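PDB 6MGD: capsular polysaccharide export system protein KpsC from Thermosulfurimonas dismutans, which probably transfers Kdo from a cytidine monophosphate-activated donor, forming the beta-2,7 linkage of the glycolipid anchor that carries bacterial capsules. Local coordinates for residues V157-V162 and V239-S244; Q161-A166 and K176-L181; D231-A236 and L251-P256; K255-Y260 and G269-I274. All coordinates share one frame; numbering follows the deposited sequence.

Contact 1: residues V157-V162 and V239-S244; sequences VVPGQV and VHVLTS
The flat carboxamide of Gln-161 meets the loop residues Leu-242 to Ser-244 with two bonds close to its own plane. OE1 accepts from Thr-243 N at 2.9 Å, and NE2 donates to Thr-243 OG1 at 3.1 Å, its partner only 3° out of the amide plane, which fixes the flip of the group. CB of Leu-242 and CB of Ser-244 both come within 3.5 Å of OE1. The other flat group, the His-240 ring, bonds through ND1 to Tyr-260 OH and through NE2 to Glu-238 OE1. The Gln-161 chain is extended beyond CG (chi2 -180°), which carries the amide across to Thr-243, whose OG1 also bonds Ser-167 OG. An alanine here would remove the amide and is likely to leave Thr-243 N without its acceptor and the loop less firmly tied. Upstream, strands 155-159 and 238-241 are central neighbours in the parallel sheet of a Rossmann-like domain, as expected of the GT-B clan. His-240 N donates to Val-157 O almost straight (172°). Val-157 and Val-239 lie side by side on one sheet face, CG1 on CG2 at 3.6 Å. Past them, Pro-159 lays CG against Val-241 CG1, also at 3.6 Å.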
loop_
_atom_site.group_PDB
_atom_site.type_symbol
_atom_site.label_atom_id
_atom_site.label_comp_id
_atom_site.label_asym_id
_atom_site.label_seq_id
_atom_site.Cartn_x
_atom_site.Cartn_y
_atom_site.Cartn_z
ATOM N N VAL A 157 -12.166 14.202 -5.471
ATOM C CA VAL A 157 -12.600 13.100 -4.619
ATOM C C VAL A 157 -11.544 12.875 -3.545
ATOM O O VAL A 157 -10.340 12.937 -3.818
ATOM C CB VAL A 157 -12.846 11.804 -5.425
ATOM C CG1 VAL A 157 -11.561 11.307 -6.073
ATOM C CG2 VAL A 157 -13.461 10.714 -4.547
ATOM N N VAL A 158 -12.001 12.632 -2.321
ATOM C CA VAL A 158 -11.118 12.393 -1.182
ATOM C C VAL A 158 -11.547 11.108 -0.485
ATOM O O VAL A 158 -12.621 11.068 0.130
ATOM C CB VAL A 158 -11.127 13.581 -0.204
ATOM C CG1 VAL A 158 -10.359 13.236 1.066
ATOM C CG2 VAL A 158 -10.539 14.823 -0.859
ATOM N N PRO A 159 -10.755 10.036 -0.562
ATOM C CA PRO A 159 -11.099 8.794 0.146
ATOM C C PRO A 159 -10.637 8.869 1.593
ATOM O O PRO A 159 -9.453 9.072 1.869
ATOM C CB PRO A 159 -10.334 7.720 -0.637
ATOM C CG PRO A 159 -9.150 8.444 -1.184
ATOM C CD PRO A 159 -9.581 9.871 -1.438
ATOM N N GLY A 160 -11.580 8.719 2.519
ATOM C CA GLY A 160 -11.224 8.687 3.922
ATOM C C GLY A 160 -10.498 7.408 4.294
ATOM O O GLY A 160 -10.659 6.362 3.666
ATOM N N GLN A 161 -9.682 7.501 5.339
ATOM C CA GLN A 161 -8.932 6.368 5.852
ATOM C C GLN A 161 -9.293 6.125 7.310
ATOM O O GLN A 161 -9.873 6.982 7.981
ATOM C CB GLN A 161 -7.418 6.593 5.736
ATOM C CG GLN A 161 -6.902 6.790 4.322
ATOM C CD GLN A 161 -5.399 6.995 4.287
ATOM O OE1 GLN A 161 -4.892 7.832 3.538
ATOM N NE2 GLN A 161 -4.677 6.229 5.099
ATOM N N VAL A 162 -8.941 4.940 7.795
ATOM C CA VAL A 162 -8.985 4.666 9.226
ATOM C C VAL A 162 -7.790 5.363 9.861
ATOM O O VAL A 162 -6.638 5.075 9.517
ATOM C CB VAL A 162 -8.971 3.158 9.506
ATOM C CG1 VAL A 162 -9.488 2.875 10.910
ATOM C CG2 VAL A 162 -9.796 2.425 8.464
ATOM N N VAL A 239 -7.844 13.238 -7.793
ATOM C CA VAL A 239 -7.990 12.464 -6.563
ATOM C C VAL A 239 -7.009 13.012 -5.533
ATOM O O VAL A 239 -5.798 13.059 -5.784
ATOM C CB VAL A 239 -7.749 10.966 -6.806
ATOM C CG1 VAL A 239 -8.059 10.166 -5.550
ATOM C CG2 VAL A 239 -8.581 10.477 -7.977
ATOM N N HIS A 240 -7.519 13.421 -4.373
ATOM C CA HIS A 240 -6.696 13.994 -3.311
ATOM C C HIS A 240 -6.733 13.073 -2.098
ATOM O O HIS A 240 -7.793 12.880 -1.493
ATOM C CB HIS A 240 -7.169 15.402 -2.945
ATOM C CG HIS A 240 -6.946 16.413 -4.028
ATOM N ND1 HIS A 240 -6.569 17.713 -3.766
ATOM C CD2 HIS A 240 -7.050 16.316 -5.375
ATOM C CE1 HIS A 240 -6.449 18.372 -4.906
ATOM N NE2 HIS A 240 -6.734 17.547 -5.897
ATOM N N VAL A 241 -5.573 12.517 -1.741
ATOM C CA VAL A 241 -5.470 11.502 -0.701
ATOM C C VAL A 241 -4.439 11.937 0.334
ATOM O O VAL A 241 -3.729 12.928 0.166
ATOM C CB VAL A 241 -5.094 10.119 -1.273
ATOM C CG1 VAL A 241 -6.009 9.751 -2.429
ATOM C CG2 VAL A 241 -3.638 10.109 -1.714
ATOM N N LEU A 242 -4.369 11.166 1.419
ATOM C CA LEU A 242 -3.301 11.303 2.401
ATOM C C LEU A 242 -2.237 10.243 2.127
ATOM O O LEU A 242 -1.216 10.533 1.495
ATOM C CB LEU A 242 -3.854 11.185 3.825
ATOM C CG LEU A 242 -2.952 11.619 4.988
ATOM C CD1 LEU A 242 -2.470 13.052 4.805
ATOM C CD2 LEU A 242 -3.679 11.469 6.322
ATOM N N THR A 243 -2.470 9.006 2.582
ATOM C CA THR A 243 -1.586 7.886 2.273
ATOM C C THR A 243 -2.356 6.688 1.724
ATOM O O THR A 243 -1.859 5.559 1.789
ATOM C CB THR A 243 -0.781 7.447 3.500
ATOM O OG1 THR A 243 -1.672 6.924 4.493
ATOM C CG2 THR A 243 0.011 8.609 4.080
ATOM N N SER A 244 -3.551 6.905 1.182
ATOM C CA SER A 244 -4.416 5.794 0.813
ATOM C C SER A 244 -3.886 5.052 -0.409
ATOM O O SER A 244 -3.422 5.663 -1.376
ATOM C CB SER A 244 -5.832 6.295 0.539
ATOM O OG SER A 244 -6.723 5.210 0.352
#

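Contact 2: residues Q161-A166 and K176-L181; sequences QVESDA and KTNLEL
Asn-178 grips the backbone of Gln-161 with both ends of its carboxamide. OD1 accepts from Gln-161 N at 3.0 Å over a nearly straight bond (171°), although the donor is tilted from the carbonyl plane, and ND2 returns a bond to Gln-161 O at 3.1 Å, with Gln-161 O lying close to the amide plane of Asn-178. This pair of bonds settles which end of the amide is oxygen and holds the group against turning. The torsions bring it there: CG stands anti to the carbonyl carbon (chi1 -57°), beside the backbone N. The side chain of Gln-161 itself leads elsewhere, its OE1 taken by Thr-243 N. This is the close-fitting, better buried part of the contact.

On the more open side the contact is carried mainly by Glu-163. It stretches its extended chain obliquely across Asn-178, and OE2 accepts from Asn-178 N at 3.0 Å, on the anti side of the carboxylate and out of its plane. The same oxygen brushes Thr-177 CB at 3.3 Å and, more distantly, Leu-179 CD1 at 4.0 Å. Its negative charge sits by the first turn of helix 178-188, where the helix dipole would probably favour it. Inside that turn Thr-177 OG1 accepts from Glu-180 N at 3.1 Å. With Thr-177 as N-cap and Glu-163 binding the next backbone N, the arrangement is that of a capped helix start, anchored to the loop that follows a strand of the parallel sheet.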
loop_
_atom_site.group_PDB
_atom_site.type_symbol
_atom_site.label_atom_id
_atom_site.label_comp_id
_atom_site.label_asym_id
_atom_site.label_seq_id
_atom_site.Cartn_x
_atom_site.Cartn_y
_atom_site.Cartn_z
ATOM N N GLN A 161 -9.682 7.501 5.339
ATOM C CA GLN A 161 -8.932 6.368 5.852
ATOM C C GLN A 161 -9.293 6.125 7.310
ATOM O O GLN A 161 -9.873 6.982 7.981
ATOM C CB GLN A 161 -7.418 6.593 5.736
ATOM C CG GLN A 161 -6.902 6.790 4.322
ATOM C CD GLN A 161 -5.399 6.995 4.287
ATOM O OE1 GLN A 161 -4.892 7.832 3.538
ATOM N NE2 GLN A 161 -4.677 6.229 5.099
ATOM N N VAL A 162 -8.941 4.940 7.795
ATOM C CA VAL A 162 -8.985 4.666 9.226
ATOM C C VAL A 162 -7.790 5.363 9.861
ATOM O O VAL A 162 -6.638 5.075 9.517
ATOM C CB VAL A 162 -8.971 3.158 9.506
ATOM C CG1 VAL A 162 -9.488 2.875 10.910
ATOM C CG2 VAL A 162 -9.796 2.425 8.464
ATOM N N GLU A 163 -8.059 6.294 10.778
ATOM C CA GLU A 163 -7.009 7.176 11.275
ATOM C C GLU A 163 -5.962 6.444 12.105
ATOM O O GLU A 163 -4.837 6.937 12.229
ATOM C CB GLU A 163 -7.627 8.313 12.087
ATOM C CG GLU A 163 -8.440 9.276 11.240
ATOM C CD GLU A 163 -9.162 10.323 12.062
ATOM O OE1 GLU A 163 -9.231 10.169 13.300
ATOM O OE2 GLU A 163 -9.661 11.301 11.466
ATOM N N SER A 164 -6.294 5.283 12.661
ATOM C CA SER A 164 -5.336 4.506 13.436
ATOM C C SER A 164 -4.418 3.653 12.565
ATOM O O SER A 164 -3.650 2.851 13.109
ATOM C CB SER A 164 -6.072 3.612 14.435
ATOM O OG SER A 164 -6.933 2.705 13.767
ATOM N N ASP A 165 -4.480 3.803 11.242
ATOM C CA ASP A 165 -3.656 2.996 10.352
ATOM C C ASP A 165 -2.192 3.411 10.448
ATOM O O ASP A 165 -1.864 4.576 10.686
ATOM C CB ASP A 165 -4.138 3.111 8.903
ATOM C CG ASP A 165 -3.509 2.062 7.995
ATOM O OD1 ASP A 165 -2.269 1.942 7.984
ATOM O OD2 ASP A 165 -4.260 1.346 7.295
ATOM N N ALA A 166 -1.306 2.429 10.263
ATOM C CA ALA A 166 0.127 2.686 10.373
ATOM C C ALA A 166 0.636 3.586 9.253
ATOM O O ALA A 166 1.588 4.348 9.458
ATOM C CB ALA A 166 0.894 1.363 10.386
ATOM N N LYS A 176 -2.812 14.250 10.076
ATOM C CA LYS A 176 -3.067 12.980 10.741
ATOM C C LYS A 176 -4.532 12.572 10.801
ATOM O O LYS A 176 -4.817 11.448 11.227
ATOM C CB LYS A 176 -2.513 13.002 12.175
ATOM C CG LYS A 176 -1.136 12.375 12.320
ATOM C CD LYS A 176 -0.078 13.191 11.606
ATOM C CE LYS A 176 1.295 12.564 11.748
ATOM N NZ LYS A 176 1.365 11.230 11.095
ATOM N N THR A 177 -5.465 13.433 10.403
ATOM C CA THR A 177 -6.883 13.110 10.481
ATOM C C THR A 177 -7.551 13.366 9.138
ATOM O O THR A 177 -7.012 14.060 8.271
ATOM C CB THR A 177 -7.594 13.925 11.573
ATOM O OG1 THR A 177 -7.472 15.324 11.284
ATOM C CG2 THR A 177 -6.989 13.636 12.939
ATOM N N ASN A 178 -8.741 12.786 8.970
ATOM C CA ASN A 178 -9.522 13.058 7.768
ATOM C C ASN A 178 -10.009 14.500 7.750
ATOM O O ASN A 178 -10.068 15.130 6.687
ATOM C CB ASN A 178 -10.707 12.096 7.669
ATOM C CG ASN A 178 -10.285 10.639 7.678
ATOM O OD1 ASN A 178 -9.688 10.145 6.721
ATOM N ND2 ASN A 178 -10.616 9.937 8.755
ATOM N N LEU A 179 -10.360 15.039 8.921
ATOM C CA LEU A 179 -10.845 16.414 8.993
ATOM C C LEU A 179 -9.760 17.400 8.582
ATOM O O LEU A 179 -10.022 18.344 7.828
ATOM C CB LEU A 179 -11.346 16.724 10.404
ATOM C CG LEU A 179 -12.475 15.850 10.961
ATOM C CD1 LEU A 179 -11.942 14.573 11.615
ATOM C CD2 LEU A 179 -13.330 16.643 11.939
ATOM N N GLU A 180 -8.533 17.196 9.068
ATOM C CA GLU A 180 -7.418 18.027 8.628
ATOM C C GLU A 180 -7.121 17.821 7.148
ATOM O O GLU A 180 -6.734 18.772 6.458
ATOM C CB GLU A 180 -6.176 17.732 9.469
ATOM C CG GLU A 180 -6.220 18.319 10.870
ATOM C CD GLU A 180 -6.323 19.831 10.859
ATOM O OE1 GLU A 180 -7.272 20.372 11.466
ATOM O OE2 GLU A 180 -5.457 20.478 10.232
ATOM N N LEU A 181 -7.294 16.598 6.645
ATOM C CA LEU A 181 -7.145 16.367 5.214
ATOM C C LEU A 181 -8.199 17.136 4.431
ATOM O O LEU A 181 -7.874 17.905 3.519
ATOM C CB LEU A 181 -7.228 14.872 4.909
ATOM C CG LEU A 181 -7.227 14.508 3.422
ATOM C CD1 LEU A 181 -5.976 15.041 2.737
ATOM C CD2 LEU A 181 -7.348 13.002 3.233
#

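Contact 3: residues D231-A236 and L251-P256; sequences DIISYA and LIAGKP
Lys-255 has the largest share of the contact, and it meets Ile-233 with its aliphatic stem. CG of Lys-255 lies 4.0 Å from Ile-233 CG2, and the two side chains run antiparallel alongside one another, so the touch is made along their flanks. A bend at chi2 (-65°) turns the rest of the lysine away from the isoleucine and along the turn that follows it; beyond this bend the chain is straight. Its CE then comes to 3.2 Å from Ala-236 O, while Ser-234 O stands farther from the same carbon, at 4.0 Å. The ammonium end thus travels beside backbone carbonyls, with NZ 3.3 Å from Ala-236 O.

Ile-233, the second large contributor, is buried. Its CG2 is anti to the backbone N and also faces Ala-253 CB, though loosely, at 4.4 Å; elsewhere the side chain rests on Phe-246 and Glu-249 of helix 246-253. Ala-236 comes third and offers its carbonyl oxygen to the lysine across the contact, while its side chain lies against Val-157 of the sheet. Its own N bonds back to Ile-233 O at 2.9 Å, closing the type I turn from Ile-233 to Ala-236.

On the other segment, Gly-254 ends helix 246-253 with positive phi in a Schellman motif, and Lys-255 follows directly. A type I turn leading into strand 238-241 thus meets the Schellman end of helix 246-253, from which the chain goes on to strand 257-259, completing a beta-alpha-beta connection of the parallel sheet.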
loop_
_atom_site.group_PDB
_atom_site.type_symbol
_atom_site.label_atom_id
_atom_site.label_comp_id
_atom_site.label_asym_id
_atom_site.label_seq_id
_atom_site.Cartn_x
_atom_site.Cartn_y
_atom_site.Cartn_z
ATOM N N ASP A 231 -15.466 3.108 -9.252
ATOM C CA ASP A 231 -16.337 3.837 -10.166
ATOM C C ASP A 231 -16.893 5.110 -9.536
ATOM O O ASP A 231 -17.958 5.594 -9.936
ATOM C CB ASP A 231 -17.466 2.945 -10.677
ATOM C CG ASP A 231 -16.983 1.929 -11.696
ATOM O OD1 ASP A 231 -16.931 0.727 -11.364
ATOM O OD2 ASP A 231 -16.631 2.341 -12.824
ATOM N N ILE A 232 -16.203 5.637 -8.524
ATOM C CA ILE A 232 -16.235 7.066 -8.233
ATOM C C ILE A 232 -14.999 7.751 -8.815
ATOM O O ILE A 232 -15.032 8.969 -9.051
ATOM C CB ILE A 232 -16.344 7.341 -6.715
ATOM C CG1 ILE A 232 -17.565 6.654 -6.108
ATOM C CG2 ILE A 232 -16.478 8.828 -6.432
ATOM C CD1 ILE A 232 -17.636 6.791 -4.592
ATOM N N ILE A 233 -13.926 7.000 -9.083
ATOM C CA ILE A 233 -12.706 7.570 -9.655
ATOM C C ILE A 233 -12.972 8.123 -11.052
ATOM O O ILE A 233 -12.530 9.226 -11.397
ATOM C CB ILE A 233 -11.587 6.512 -9.679
ATOM C CG1 ILE A 233 -11.393 5.906 -8.287
ATOM C CG2 ILE A 233 -10.282 7.102 -10.210
ATOM C CD1 ILE A 233 -10.301 4.856 -8.213
ATOM N N SER A 234 -13.697 7.358 -11.876
ATOM C CA SER A 234 -13.901 7.730 -13.274
ATOM C C SER A 234 -14.662 9.042 -13.416
ATOM O O SER A 234 -14.488 9.755 -14.412
ATOM C CB SER A 234 -14.642 6.608 -14.004
ATOM O OG SER A 234 -15.903 6.362 -13.407
ATOM N N TYR A 235 -15.506 9.377 -12.441
ATOM C CA TYR A 235 -16.248 10.631 -12.462
ATOM C C TYR A 235 -15.448 11.803 -11.906
ATOM O O TYR A 235 -15.926 12.941 -11.973
ATOM C CB TYR A 235 -17.554 10.484 -11.675
ATOM C CG TYR A 235 -18.495 9.438 -12.230
ATOM C CD1 TYR A 235 -19.370 8.750 -11.397
ATOM C CD2 TYR A 235 -18.512 9.139 -13.587
ATOM C CE1 TYR A 235 -20.231 7.791 -11.900
ATOM C CE2 TYR A 235 -19.369 8.184 -14.099
ATOM C CZ TYR A 235 -20.226 7.514 -13.252
ATOM O OH TYR A 235 -21.082 6.562 -13.759
ATOM N N ALA A 236 -14.255 11.563 -11.372
ATOM C CA ALA A 236 -13.457 12.604 -10.744
ATOM C C ALA A 236 -12.440 13.181 -11.721
ATOM O O ALA A 236 -11.915 12.481 -12.591
ATOM C CB ALA A 236 -12.732 12.064 -9.509
ATOM N N LEU A 251 -3.789 6.284 -10.024
ATOM C CA LEU A 251 -2.679 6.420 -10.963
ATOM C C LEU A 251 -2.788 5.407 -12.093
ATOM O O LEU A 251 -2.580 5.747 -13.262
ATOM C CB LEU A 251 -1.349 6.258 -10.228
ATOM C CG LEU A 251 -0.767 7.510 -9.575
ATOM C CD1 LEU A 251 0.466 7.154 -8.764
ATOM C CD2 LEU A 251 -0.434 8.546 -10.638
ATOM N N ILE A 252 -3.107 4.154 -11.758
ATOM C CA ILE A 252 -3.304 3.130 -12.779
ATOM C C ILE A 252 -4.458 3.512 -13.695
ATOM O O ILE A 252 -4.403 3.297 -14.911
ATOM C CB ILE A 252 -3.528 1.760 -12.112
ATOM C CG1 ILE A 252 -2.340 1.422 -11.209
ATOM C CG2 ILE A 252 -3.726 0.678 -13.160
ATOM C CD1 ILE A 252 -2.594 0.290 -10.239
ATOM N N ALA A 253 -5.515 4.102 -13.132
ATOM C CA ALA A 253 -6.635 4.553 -13.946
ATOM C C ALA A 253 -6.284 5.773 -14.790
ATOM O O ALA A 253 -7.026 6.097 -15.723
ATOM C CB ALA A 253 -7.844 4.857 -13.061
ATOM N N GLY A 254 -5.181 6.455 -14.483
ATOM C CA GLY A 254 -4.743 7.602 -15.248
ATOM C C GLY A 254 -5.221 8.943 -14.734
ATOM O O GLY A 254 -4.923 9.969 -15.360
ATOM N N LYS A 255 -5.950 8.974 -13.621
ATOM C CA LYS A 255 -6.451 10.239 -13.103
ATOM C C LYS A 255 -5.365 10.952 -12.297
ATOM O O LYS A 255 -4.620 10.309 -11.551
ATOM C CB LYS A 255 -7.685 10.010 -12.230
ATOM C CG LYS A 255 -8.938 9.643 -13.011
ATOM C CD LYS A 255 -9.375 10.799 -13.895
ATOM C CE LYS A 255 -10.599 10.445 -14.717
ATOM N NZ LYS A 255 -10.999 11.568 -15.610
ATOM N N PRO A 256 -5.251 12.274 -12.435
ATOM C CA PRO A 256 -4.268 13.016 -11.635
ATOM C C PRO A 256 -4.584 12.908 -10.151
ATOM O O PRO A 256 -5.744 12.959 -9.736
ATOM C CB PRO A 256 -4.408 14.458 -12.140
ATOM C CG PRO A 256 -5.073 14.342 -13.478
ATOM C CD PRO A 256 -5.969 13.143 -13.383
#

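Contact 4: residues K255-Y260 and G269-I274; sequences KPVTCY and GLTTDI
Backbone bonds join Cys-259 to both neighbours of Asp-273: Cys-259 N donates to Thr-272 O at 3.1 Å, and Ile-274 N donates to Cys-259 O at 2.8 Å. A further bond, Thr-272 N to Val-257 O, is weak. Among side chains, Thr-258 OG1 donates to Thr-272 OG1 at 2.9 Å on one face of the sheet; that oxygen stands beside the backbone N of Thr-258 (chi1 -64°), while CG2 turns the other way, toward Ile-274. A valine in its place would lack the hydroxyl and would probably leave Thr-272 OG1 without this donor across the strands. Asp-273 OD2 bonds to Gly-267 N. The pairing is parallel, and strand 272-273 forms the outer edge of the six-stranded sheet, next to 257-259. Apolar packing flanks the bonds at both ends. Val-257 CG1 crosses Thr-271 CG2 at 3.6 Å, near Leu-251 of helix 246-253. Cys-259 projects to the opposite face from Thr-258, its CB 3.7 Å from Asp-273 OD1. At the far end Ile-274 lies over one face of the Tyr-260 ring as a CH-pi contact, CG1 3.7 Å from the centroid and 16° off the normal.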
loop_
_atom_site.group_PDB
_atom_site.type_symbol
_atom_site.label_atom_id
_atom_site.label_comp_id
_atom_site.label_asym_id
_atom_site.label_seq_id
_atom_site.Cartn_x
_atom_site.Cartn_y
_atom_site.Cartn_z
ATOM N N LYS A 255 -5.950 8.974 -13.621
ATOM C CA LYS A 255 -6.451 10.239 -13.103
ATOM C C LYS A 255 -5.365 10.952 -12.297
ATOM O O LYS A 255 -4.620 10.309 -11.551
ATOM C CB LYS A 255 -7.685 10.010 -12.230
ATOM C CG LYS A 255 -8.938 9.643 -13.011
ATOM C CD LYS A 255 -9.375 10.799 -13.895
ATOM C CE LYS A 255 -10.599 10.445 -14.717
ATOM N NZ LYS A 255 -10.999 11.568 -15.610
ATOM N N PRO A 256 -5.251 12.274 -12.435
ATOM C CA PRO A 256 -4.268 13.016 -11.635
ATOM C C PRO A 256 -4.584 12.908 -10.151
ATOM O O PRO A 256 -5.744 12.959 -9.736
ATOM C CB PRO A 256 -4.408 14.458 -12.140
ATOM C CG PRO A 256 -5.073 14.342 -13.478
ATOM C CD PRO A 256 -5.969 13.143 -13.383
ATOM N N VAL A 257 -3.538 12.750 -9.345
ATOM C CA VAL A 257 -3.687 12.519 -7.914
ATOM C C VAL A 257 -2.738 13.431 -7.151
ATOM O O VAL A 257 -1.547 13.512 -7.477
ATOM C CB VAL A 257 -3.440 11.044 -7.548
ATOM C CG1 VAL A 257 -2.297 10.498 -8.362
ATOM C CG2 VAL A 257 -3.158 10.897 -6.054
ATOM N N THR A 258 -3.268 14.112 -6.139
ATOM C CA THR A 258 -2.498 14.959 -5.239
ATOM C C THR A 258 -2.352 14.250 -3.900
ATOM O O THR A 258 -3.339 13.753 -3.347
ATOM C CB THR A 258 -3.181 16.318 -5.052
ATOM O OG1 THR A 258 -3.206 17.017 -6.303
ATOM C CG2 THR A 258 -2.447 17.161 -4.016
ATOM N N CYS A 259 -1.129 14.194 -3.385
ATOM C CA CYS A 259 -0.837 13.508 -2.133
ATOM C C CYS A 259 -0.583 14.530 -1.034
ATOM O O CYS A 259 0.230 15.443 -1.204
ATOM C CB CYS A 259 0.371 12.579 -2.284
ATOM S SG CYS A 259 0.102 11.184 -3.407
ATOM N N TYR A 260 -1.285 14.376 0.086
ATOM C CA TYR A 260 -1.087 15.237 1.243
ATOM C C TYR A 260 -0.206 14.598 2.306
ATOM O O TYR A 260 0.143 15.267 3.285
ATOM C CB TYR A 260 -2.441 15.633 1.846
ATOM C CG TYR A 260 -3.246 16.558 0.956
ATOM C CD1 TYR A 260 -3.889 16.077 -0.178
ATOM C CD2 TYR A 260 -3.360 17.913 1.248
ATOM C CE1 TYR A 260 -4.618 16.914 -0.997
ATOM C CE2 TYR A 260 -4.092 18.760 0.435
ATOM C CZ TYR A 260 -4.720 18.253 -0.687
ATOM O OH TYR A 260 -5.452 19.084 -1.506
ATOM N N GLY A 269 7.237 12.056 -8.815
ATOM C CA GLY A 269 6.782 12.944 -9.863
ATOM C C GLY A 269 5.514 12.525 -10.571
ATOM O O GLY A 269 5.002 13.298 -11.392
ATOM N N LEU A 270 4.995 11.327 -10.302
ATOM C CA LEU A 270 3.707 10.929 -10.856
ATOM C C LEU A 270 2.544 11.601 -10.145
ATOM O O LEU A 270 1.446 11.676 -10.707
ATOM C CB LEU A 270 3.550 9.408 -10.786
ATOM C CG LEU A 270 4.520 8.604 -11.652
ATOM C CD1 LEU A 270 4.375 7.112 -11.388
ATOM C CD2 LEU A 270 4.298 8.917 -13.124
ATOM N N THR A 271 2.763 12.090 -8.929
ATOM C CA THR A 271 1.749 12.786 -8.155
ATOM C C THR A 271 2.266 14.164 -7.766
ATOM O O THR A 271 3.458 14.344 -7.497
ATOM C CB THR A 271 1.379 12.007 -6.889
ATOM O OG1 THR A 271 2.471 12.062 -5.962
ATOM C CG2 THR A 271 1.090 10.554 -7.218
ATOM N N THR A 272 1.360 15.137 -7.742
ATOM C CA THR A 272 1.674 16.456 -7.207
ATOM C C THR A 272 1.608 16.375 -5.687
ATOM O O THR A 272 0.524 16.246 -5.109
ATOM C CB THR A 272 0.716 17.508 -7.758
ATOM O OG1 THR A 272 -0.636 17.055 -7.610
ATOM C CG2 THR A 272 1.003 17.770 -9.232
ATOM N N ASP A 273 2.768 16.430 -5.040
ATOM C CA ASP A 273 2.865 16.216 -3.604
ATOM C C ASP A 273 2.798 17.548 -2.870
ATOM O O ASP A 273 3.536 18.483 -3.195
ATOM C CB ASP A 273 4.160 15.480 -3.263
ATOM C CG ASP A 273 4.299 14.170 -4.023
ATOM O OD1 ASP A 273 3.258 13.557 -4.345
ATOM O OD2 ASP A 273 5.446 13.757 -4.299
ATOM N N ILE A 274 1.902 17.629 -1.883
ATOM C CA ILE A 274 1.777 18.848 -1.090
ATOM C C ILE A 274 3.048 19.087 -0.285
ATOM O O ILE A 274 3.662 20.157 -0.362
ATOM C CB ILE A 274 0.539 18.770 -0.181
ATOM C CG1 ILE A 274 -0.732 18.672 -1.026
ATOM C CG2 ILE A 274 0.483 19.976 0.747
ATOM C CD1 ILE A 274 -1.025 19.916 -1.840
#

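Contacts 1 and 4 are the buried ones, and both belong to the same parallel sheet: strand 238-241 of contact 1 lies beside strand 257-259 of contact 4, and probable backbone bonds run from Thr-258 N and Tyr-260 N to Val-239 O and Val-241 O. Contact 2 lies at the surface, where polar side chains bind backbone groups; it shares Gln-161 with contact 1, and its Leu-181 packs on Tyr-260 of contact 4. Contact 3, partly buried, has no clear hydrogen bond across it and relies on aliphatic packing and on a lysine laid beside backbone carbonyls; its second segment runs on into strand 257-259 of contact 4. Contacts 2 and 3 do not touch, their centres about 22 Å apart.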